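Local coordinates for ABC transporter sugar binding protein (Xanthomonas axonopodis pv. citri, PDB 3UOR) that probably captures maltose or related sugars in the periplasm and delivers them to an ABC transporter for uptake, at residues A174-K179 with R184-M189. Residues are numbered along the deposited sequence; the frame is centred on the assembly and turned at random.
Sequences AAIKRK and RYAILM
A helix-to-strand connection in one lobe of a periplasmic solute-binding fold brings Ile176 and Lys177, near the end of helix 166-180, against Arg184, Tyr185 and Ala186, where the chain runs back into short strand 187-188. That strand pairs in parallel with strand 259-264, so the helix packs over the point at which the returning chain joins the sheet. The nearest CA atoms across the contact are Ile176 CA and Ala186 CA, 5.7 Å apart. Ile176 meets this corner with its short branch: CG2, anti to its own backbone N (the CG1 branch has chi1 -66°), rests 4.0 Å from Ala186 CA, and the two CB atoms, Ile176 CB and Ala186 CB, are 4.3 Å apart. The same isoleucine also touches Ala260, and Ala186 packs on Met173 one turn back along the helix; both residues are buried, and this is the apolar half of the contact. Lys177 supplies the polar half. Its chain leaves with CG anti to the backbone N and bends at chi2 (70°), which carries the ammonium across to the returning chain, alongside the Tyr185 side chain and pointing the same way. There NZ donates to Arg184 O at 3.0 Å, with a C=O...N angle of 153° and the donor tilted out of the carbonyl plane; a second acceptor, Gly237 O, also grips the ammonium. Arg184 itself directs NE to Gly257 O, while the Tyr185 ring meets that of Tyr258 nearly at right angles. Two backbone carbonyls thus hold the lysine ammonium beside the tyrosine, in an off-centre cation-pi contact: Lys177 NZ lies 4.2 Å from the Tyr185 ring centroid, displaced toward the CD1 and CE1 side, with CD1 itself 3.8 Å from NZ.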
loop_
_atom_site.group_PDB
_atom_site.type_symbol
_atom_site.label_atom_id
_atom_site.label_comp_id
_atom_site.label_asym_id
_atom_site.label_seq_id
_atom_site.Cartn_x
_atom_site.Cartn_y
_atom_site.Cartn_z
ATOM N N ALA A 174 24.418 10.388 -2.773
ATOM C CA ALA A 174 25.417 11.350 -3.259
ATOM C C ALA A 174 26.583 10.560 -3.847
ATOM O O ALA A 174 27.160 10.947 -4.861
ATOM C CB ALA A 174 25.889 12.263 -2.138
ATOM N N ALA A 175 26.900 9.422 -3.232
ATOM C CA ALA A 175 28.037 8.627 -3.688
ATOM C C ALA A 175 27.745 8.039 -5.077
ATOM O O ALA A 175 28.620 7.982 -5.944
ATOM C CB ALA A 175 28.385 7.527 -2.671
ATOM N N ILE A 176 26.504 7.637 -5.300
ATOM C CA ILE A 176 26.109 7.088 -6.599
ATOM C C ILE A 176 26.115 8.188 -7.651
ATOM O O ILE A 176 26.561 7.992 -8.783
ATOM C CB ILE A 176 24.704 6.435 -6.525
ATOM C CG1 ILE A 176 24.747 5.206 -5.619
ATOM C CG2 ILE A 176 24.203 6.074 -7.903
ATOM C CD1 ILE A 176 23.420 4.509 -5.426
ATOM N N LYS A 177 25.631 9.360 -7.260
ATOM C CA LYS A 177 25.543 10.477 -8.179
ATOM C C LYS A 177 26.942 10.868 -8.677
ATOM O O LYS A 177 27.139 11.087 -9.874
ATOM C CB LYS A 177 24.828 11.658 -7.524
ATOM C CG LYS A 177 24.653 12.884 -8.444
ATOM C CD LYS A 177 23.647 12.620 -9.557
ATOM C CE LYS A 177 23.477 13.867 -10.407
ATOM N NZ LYS A 177 22.329 13.744 -11.334
ATOM N N ARG A 178 27.918 10.936 -7.775
ATOM C CA ARG A 178 29.302 11.167 -8.202
ATOM C C ARG A 178 29.719 10.132 -9.238
ATOM O O ARG A 178 30.275 10.468 -10.266
ATOM C CB ARG A 178 30.271 11.113 -7.021
ATOM C CG ARG A 178 30.111 12.266 -6.052
ATOM C CD ARG A 178 31.300 12.364 -5.110
ATOM N NE ARG A 178 31.422 11.221 -4.210
ATOM C CZ ARG A 178 30.791 11.115 -3.042
ATOM N NH1 ARG A 178 29.971 12.081 -2.632
ATOM N NH2 ARG A 178 30.976 10.039 -2.282
ATOM N N LYS A 179 29.443 8.866 -8.965
ATOM C CA LYS A 179 29.825 7.803 -9.885
ATOM C C LYS A 179 29.140 7.886 -11.257
ATOM O O LYS A 179 29.790 7.697 -12.281
ATOM C CB LYS A 179 29.571 6.436 -9.260
ATOM C CG LYS A 179 30.797 5.558 -9.200
ATOM C CD LYS A 179 31.895 6.220 -8.400
ATOM C CE LYS A 179 33.140 5.357 -8.386
ATOM N NZ LYS A 179 34.305 6.068 -7.784
ATOM N N ARG A 184 22.691 10.889 -15.131
ATOM C CA ARG A 184 22.116 9.703 -14.506
ATOM C C ARG A 184 21.856 9.972 -13.029
ATOM O O ARG A 184 22.372 10.942 -12.466
ATOM C CB ARG A 184 23.025 8.494 -14.699
ATOM C CG ARG A 184 23.282 8.169 -16.161
ATOM C CD ARG A 184 24.455 7.216 -16.330
ATOM N NE ARG A 184 24.287 5.994 -15.554
ATOM C CZ ARG A 184 25.274 5.146 -15.264
ATOM N NH1 ARG A 184 26.501 5.403 -15.688
ATOM N NH2 ARG A 184 25.035 4.047 -14.543
ATOM N N TYR A 185 21.047 9.121 -12.405
ATOM C CA TYR A 185 20.480 9.468 -11.114
ATOM C C TYR A 185 20.627 8.358 -10.094
ATOM O O TYR A 185 20.895 7.216 -10.449
ATOM C CB TYR A 185 19.013 9.854 -11.290
ATOM C CG TYR A 185 18.857 11.086 -12.147
ATOM C CD1 TYR A 185 18.823 12.352 -11.571
ATOM C CD2 TYR A 185 18.772 10.990 -13.532
ATOM C CE1 TYR A 185 18.692 13.494 -12.351
ATOM C CE2 TYR A 185 18.645 12.132 -14.330
ATOM C CZ TYR A 185 18.612 13.382 -13.730
ATOM O OH TYR A 185 18.493 14.526 -14.497
ATOM N N ALA A 186 20.459 8.704 -8.821
ATOM C CA ALA A 186 20.514 7.707 -7.765
ATOM C C ALA A 186 19.178 6.957 -7.640
ATOM O O ALA A 186 19.159 5.742 -7.496
ATOM C CB ALA A 186 20.904 8.351 -6.445
ATOM N N ILE A 187 18.059 7.675 -7.723
ATOM C CA ILE A 187 16.758 7.070 -7.430
ATOM C C ILE A 187 15.646 7.645 -8.301
ATOM O O ILE A 187 15.641 8.841 -8.611
ATOM C CB ILE A 187 16.373 7.282 -5.950
ATOM C CG1 ILE A 187 15.091 6.525 -5.590
ATOM C CG2 ILE A 187 16.188 8.764 -5.658
ATOM C CD1 ILE A 187 14.819 6.531 -4.076
ATOM N N LEU A 188 14.708 6.785 -8.685
ATOM C CA LEU A 188 13.523 7.194 -9.420
ATOM C C LEU A 188 12.271 7.180 -8.534
ATOM O O LEU A 188 11.896 6.141 -7.985
ATOM C CB LEU A 188 13.297 6.275 -10.628
ATOM C CG LEU A 188 11.956 6.517 -11.324
ATOM C CD1 LEU A 188 11.948 7.892 -11.967
ATOM C CD2 LEU A 188 11.661 5.437 -12.360
ATOM N N MET A 189 11.649 8.348 -8.400
ATOM C CA MET A 189 10.395 8.533 -7.686
ATOM C C MET A 189 9.538 9.458 -8.548
ATOM O O MET A 189 9.656 10.682 -8.453
ATOM C CB MET A 189 10.630 9.230 -6.338
ATOM C CG MET A 189 11.566 8.514 -5.374
ATOM S SD MET A 189 11.622 9.298 -3.741
ATOM C CE MET A 189 12.405 10.886 -4.168
#